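Local coordinates for possible adhesin (Caldicellulosiruptor kronotskyensis, PDB 4WA0), which probably mediates attachment of the bacterium to cellulose, this chain being the C-terminal beta-helix domain of a tapirin, at residues I300-G305 and F321-T326; G306-N311 and A331-K336. All blocks are in the same frame, centred on the assembly; numbering follows the deposited sequence. Where two conformers were deposited one is given.

Contact 1: I300-G305 and F321-T326; sequences ITFVGG and FNINAT
I300 lays its CG1 branch against the ring edge of F321, CG1 meeting CE1 at 3.7 Å near the ring plane, while CD1 reaches CZ. The F321 ring gets there because CG stands anti to the backbone N (chi1 -178°), which carries the ring edge across to I300 on the neighbouring strand. The two strands, 299-302 and 320-325, are contributed by successive coils to one parallel face of a beta-helix: I300 lies beside I323, T301 beside N324, F302 beside A325. I300, F302 and I323 project to the interior, where I314 covers I300 and F321, and I12 lies on I323. The F302 ring, too, is approached at its edge, with CE2 3.9 Å from I323 CG2; branched aliphatic and aromatic groups suit this buried interior. T301 and N324 project to the other face, where polar residues can meet solvent.

Four backbone bonds zip the pair, N324 N to I300 O being the straightest at 2.9 Å and 167°. F302 reaches to either side of A325, its N-H going to N324 O and its O taking T326 N. Beyond strand 320-325 the ladder continues to N19, and beyond 299-302 to I267 and D269, which bond T301. The T326 hydroxyl touches the T301 methyl, OG1 to CG2 3.4 Å, and a water donates to V303 O at 2.6 Å while also bonding T326 OG1.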
loop_
_atom_site.group_PDB
_atom_site.type_symbol
_atom_site.label_atom_id
_atom_site.label_comp_id
_atom_site.label_asym_id
_atom_site.label_seq_id
_atom_site.Cartn_x
_atom_site.Cartn_y
_atom_site.Cartn_z
ATOM N N ILE A 300 -4.891 12.956 10.965
ATOM C CA ILE A 300 -4.392 14.118 10.224
ATOM C C ILE A 300 -5.410 14.535 9.228
ATOM O O ILE A 300 -5.819 13.718 8.381
ATOM C CB ILE A 300 -2.970 13.826 9.618
ATOM C CG1 ILE A 300 -2.021 13.561 10.796
ATOM C CG2 ILE A 300 -2.495 14.940 8.681
ATOM C CD1 ILE A 300 -0.637 13.167 10.334
ATOM N N THR A 301 -5.841 15.816 9.293
ATOM C CA THR A 301 -6.964 16.352 8.492
ATOM C C THR A 301 -6.481 17.541 7.706
ATOM O O THR A 301 -5.815 18.436 8.219
ATOM C CB THR A 301 -8.145 16.753 9.383
ATOM O OG1 THR A 301 -8.470 15.605 10.160
ATOM C CG2 THR A 301 -9.407 17.181 8.572
ATOM N N PHE A 302 -6.926 17.564 6.468
ATOM C CA PHE A 302 -6.621 18.632 5.507
ATOM C C PHE A 302 -7.950 19.294 5.305
ATOM O O PHE A 302 -8.952 18.623 4.965
ATOM C CB PHE A 302 -6.015 18.067 4.218
ATOM C CG PHE A 302 -4.693 17.428 4.413
ATOM C CD1 PHE A 302 -3.521 18.142 4.525
ATOM C CD2 PHE A 302 -4.616 16.039 4.581
ATOM C CE1 PHE A 302 -2.289 17.516 4.743
ATOM C CE2 PHE A 302 -3.403 15.452 4.827
ATOM C CZ PHE A 302 -2.241 16.160 4.921
ATOM N N VAL A 303 -8.015 20.596 5.642
ATOM C CA VAL A 303 -9.320 21.262 5.721
ATOM C C VAL A 303 -9.746 22.042 4.482
ATOM O O VAL A 303 -10.926 22.351 4.354
ATOM C CB VAL A 303 -9.498 22.173 6.988
ATOM C CG1 VAL A 303 -9.292 21.360 8.260
ATOM C CG2 VAL A 303 -8.533 23.335 6.968
ATOM N N GLY A 304 -8.832 22.320 3.579
ATOM C CA GLY A 304 -9.239 22.961 2.295
ATOM C C GLY A 304 -10.256 22.276 1.365
ATOM O O GLY A 304 -10.357 21.047 1.277
ATOM N N GLY A 305 -10.980 23.068 0.587
ATOM C CA GLY A 305 -11.829 22.469 -0.513
ATOM C C GLY A 305 -11.022 21.823 -1.632
ATOM O O GLY A 305 -11.514 20.972 -2.381
ATOM N N PHE A 321 -5.253 5.303 12.563
ATOM C CA PHE A 321 -4.899 6.505 11.860
ATOM C C PHE A 321 -5.819 6.721 10.655
ATOM O O PHE A 321 -5.962 5.806 9.851
ATOM C CB PHE A 321 -3.480 6.381 11.384
ATOM C CG PHE A 321 -2.967 7.582 10.682
ATOM C CD1 PHE A 321 -3.192 8.837 11.210
ATOM C CD2 PHE A 321 -2.200 7.480 9.590
ATOM C CE1 PHE A 321 -2.712 9.961 10.578
ATOM C CE2 PHE A 321 -1.676 8.577 8.956
ATOM C CZ PHE A 321 -1.980 9.841 9.425
ATOM N N ASN A 322 -6.420 7.898 10.549
ATOM C CA ASN A 322 -7.201 8.302 9.383
ATOM C C ASN A 322 -6.578 9.531 8.812
ATOM O O ASN A 322 -6.189 10.482 9.626
ATOM C CB ASN A 322 -8.655 8.634 9.797
ATOM C CG ASN A 322 -9.355 7.437 10.467
ATOM O OD1 ASN A 322 -9.818 6.572 9.829
ATOM N ND2 ASN A 322 -9.214 7.343 11.785
ATOM N N ILE A 323 -6.452 9.558 7.493
ATOM C CA ILE A 323 -6.091 10.775 6.749
ATOM C C ILE A 323 -7.406 11.301 6.223
ATOM O O ILE A 323 -8.085 10.593 5.462
ATOM C CB ILE A 323 -5.112 10.470 5.573
ATOM C CG1 ILE A 323 -3.819 9.870 6.122
ATOM C CG2 ILE A 323 -4.823 11.793 4.802
ATOM C CD1 ILE A 323 -2.948 9.434 4.957
ATOM N N ASN A 324 -7.797 12.505 6.681
ATOM C CA ASN A 324 -9.147 13.003 6.353
ATOM C C ASN A 324 -9.062 14.307 5.577
ATOM O O ASN A 324 -8.106 15.062 5.751
ATOM C CB ASN A 324 -10.003 13.230 7.608
ATOM C CG ASN A 324 -10.378 11.932 8.323
ATOM O OD1 ASN A 324 -10.330 10.850 7.742
ATOM N ND2 ASN A 324 -10.587 12.028 9.637
ATOM N N ALA A 325 -10.061 14.548 4.746
ATOM C CA ALA A 325 -10.171 15.799 3.938
ATOM C C ALA A 325 -11.568 16.218 4.115
ATOM O O ALA A 325 -12.489 15.568 3.611
ATOM C CB ALA A 325 -9.884 15.566 2.445
ATOM N N THR A 326 -11.761 17.318 4.832
ATOM C CA THR A 326 -13.085 17.726 5.243
ATOM C C THR A 326 -13.708 18.869 4.445
ATOM O O THR A 326 -14.913 19.078 4.564
ATOM C CB THR A 326 -13.089 18.096 6.739
ATOM O OG1 THR A 326 -11.949 18.926 7.030
ATOM C CG2 THR A 326 -13.072 16.809 7.615
HETATM O O HOH W 1 -12.862 21.766 6.055
#

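Contact 2: G306-N311 and A331-K336; sequences GLTIMN and AGLTLK
G332 O is gripped twice, by T308 N in a long but nearly straight bond (176°) and by a water that donates to it at 2.7 Å. The T308 N-H comes from above the carbonyl plane. The same water also donates to G306 O and accepts from the T308 hydroxyl, whose OG1 is 2.7 Å away. G332 adopts a positive phi (89°) that a glycine takes without strain, and its bare CA lets L307 CD1 lie 3.6 Å from G332 C. A331 sets its small methyl against G306 O.

From T308 to N311 and L333 to K336 the chains are parallel strands of successive beta-helix coils, paired residue for residue. M310 N to T334 O, at 2.8 Å, is the shortest bond of this ladder. The inward face carries T308, M310, L333 and L335. Selenomethionine M310 has CG between its backbone N and carbonyl carbon (chi1 69°), which sets CG against L335 CD1 at 3.6 Å; the two side chains run alongside each other, and CE returns to the same methyl. L333 crosses T308 obliquely, its CD1 lying 3.9 Å from T308 CB, and with L335 it packs on I314 of the next face. The outward face is borne by I309, T334, N311 and K336, largely polar groups that suit a side turned from the core, and K336 CB packs 3.5 Å from N311 OD1. Strand 24-27 continues the ladder beyond L333 and L335.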
loop_
_atom_site.group_PDB
_atom_site.type_symbol
_atom_site.label_atom_id
_atom_site.label_comp_id
_atom_site.label_asym_id
_atom_site.label_seq_id
_atom_site.Cartn_x
_atom_site.Cartn_y
_atom_site.Cartn_z
ATOM N N GLY A 306 -9.766 22.253 -1.749
ATOM C CA GLY A 306 -8.931 21.927 -2.904
ATOM C C GLY A 306 -7.795 20.960 -2.587
ATOM O O GLY A 306 -7.596 20.523 -1.473
ATOM N N LEU A 307 -7.040 20.643 -3.614
ATOM C CA LEU A 307 -5.962 19.661 -3.500
ATOM C C LEU A 307 -4.922 20.205 -2.618
ATOM O O LEU A 307 -4.500 21.376 -2.783
ATOM C CB LEU A 307 -5.344 19.484 -4.885
ATOM C CG LEU A 307 -4.113 18.600 -5.012
ATOM C CD1 LEU A 307 -4.523 17.179 -4.643
ATOM C CD2 LEU A 307 -3.641 18.583 -6.464
ATOM N N THR A 308 -4.410 19.378 -1.733
ATOM C CA THR A 308 -3.222 19.741 -0.948
ATOM C C THR A 308 -2.056 19.056 -1.539
ATOM O O THR A 308 -2.137 17.839 -1.767
ATOM C CB THR A 308 -3.374 19.298 0.512
ATOM O OG1 THR A 308 -4.587 19.842 1.038
ATOM C CG2 THR A 308 -2.163 19.713 1.311
ATOM N N ILE A 309 -0.984 19.804 -1.797
ATOM C CA ILE A 309 0.257 19.209 -2.303
ATOM C C ILE A 309 1.324 19.323 -1.239
ATOM O O ILE A 309 1.570 20.467 -0.779
ATOM C CB ILE A 309 0.734 19.959 -3.527
ATOM C CG1 ILE A 309 -0.371 19.778 -4.570
ATOM C CG2 ILE A 309 2.096 19.452 -4.030
ATOM C CD1 ILE A 309 -0.220 20.628 -5.800
HETATM N N MSE A 310 1.971 18.208 -0.920
HETATM C CA MSE A 310 3.126 18.267 -0.008
HETATM C C MSE A 310 4.302 17.419 -0.392
HETATM O O MSE A 310 4.200 16.452 -1.161
HETATM C CB MSE A 310 2.726 17.974 1.465
HETATM C CG MSE A 310 2.332 16.595 1.685
HETATM SE SE MSE A 310 1.744 16.315 3.587
HETATM C CE MSE A 310 3.474 16.002 4.292
ATOM N N ASN A 311 5.441 17.798 0.154
ATOM C CA ASN A 311 6.703 17.078 0.002
ATOM C C ASN A 311 7.240 16.727 1.374
ATOM O O ASN A 311 7.358 17.610 2.202
ATOM C CB ASN A 311 7.758 17.988 -0.667
ATOM C CG ASN A 311 7.345 18.402 -2.068
ATOM O OD1 ASN A 311 7.553 17.662 -3.016
ATOM N ND2 ASN A 311 6.820 19.591 -2.202
ATOM N N ALA A 331 -11.184 16.284 -2.180
ATOM C CA ALA A 331 -10.196 17.356 -2.366
ATOM C C ALA A 331 -8.842 16.787 -2.868
ATOM O O ALA A 331 -8.176 17.307 -3.781
ATOM C CB ALA A 331 -10.045 18.138 -1.054
ATOM N N GLY A 332 -8.447 15.690 -2.225
ATOM C CA GLY A 332 -7.215 14.987 -2.581
ATOM C C GLY A 332 -5.951 15.468 -1.862
ATOM O O GLY A 332 -5.926 16.581 -1.304
ATOM N N LEU A 333 -4.942 14.610 -1.850
ATOM C CA LEU A 333 -3.654 14.909 -1.269
ATOM C C LEU A 333 -2.652 14.327 -2.242
ATOM O O LEU A 333 -2.770 13.134 -2.589
ATOM C CB LEU A 333 -3.421 14.223 0.076
ATOM C CG LEU A 333 -1.990 14.382 0.698
ATOM C CD1 LEU A 333 -1.726 15.839 1.054
ATOM C CD2 LEU A 333 -1.850 13.537 1.972
ATOM N N THR A 334 -1.644 15.104 -2.610
ATOM C CA THR A 334 -0.488 14.623 -3.317
ATOM C C THR A 334 0.678 14.688 -2.362
ATOM O O THR A 334 0.923 15.759 -1.771
ATOM C CB THR A 334 -0.210 15.516 -4.536
ATOM O OG1 THR A 334 -1.236 15.282 -5.507
ATOM C CG2 THR A 334 1.080 15.250 -5.132
ATOM N N LEU A 335 1.337 13.562 -2.171
ATOM C CA LEU A 335 2.487 13.409 -1.283
ATOM C C LEU A 335 3.695 12.864 -2.056
ATOM O O LEU A 335 3.704 11.704 -2.504
ATOM C CB LEU A 335 2.140 12.550 -0.076
ATOM C CG LEU A 335 3.260 12.115 0.893
ATOM C CD1 LEU A 335 3.949 13.344 1.504
ATOM C CD2 LEU A 335 2.691 11.180 1.964
ATOM N N LYS A 336 4.710 13.714 -2.194
ATOM C CA LYS A 336 5.962 13.295 -2.775
ATOM C C LYS A 336 6.889 13.036 -1.615
ATOM O O LYS A 336 7.282 13.953 -0.885
ATOM C CB LYS A 336 6.572 14.374 -3.645
ATOM C CG LYS A 336 7.931 13.971 -4.198
ATOM C CD LYS A 336 7.842 13.356 -5.559
ATOM C CE LYS A 336 8.809 13.966 -6.553
ATOM N NZ LYS A 336 10.229 13.632 -6.310
HETATM O O HOH W 2 -6.754 18.203 0.628
#

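Overall arrangement
Strands 17-19 and 24-27, near the N terminus, later receive strands 320-325 and 333-337 alongside them. Farther on, strand 299-302 leads through a glycine turn into 308-311, then 313-316, 320-325 and, after another turn, 333-337. Contact 1 closes a turn measured from strand 299-302, and contact 2 closes an overlapping turn measured one face later, so the loops cross. Strands 299-302 and 320-325 belong to one face, 313-316 to a second, and 308-311 and 333-337 to a third. The contacts' centres are 11 Å apart, joined in the interior, where F302 packs on T308 and L333, and at the turn, where A331 touches G304 and G305.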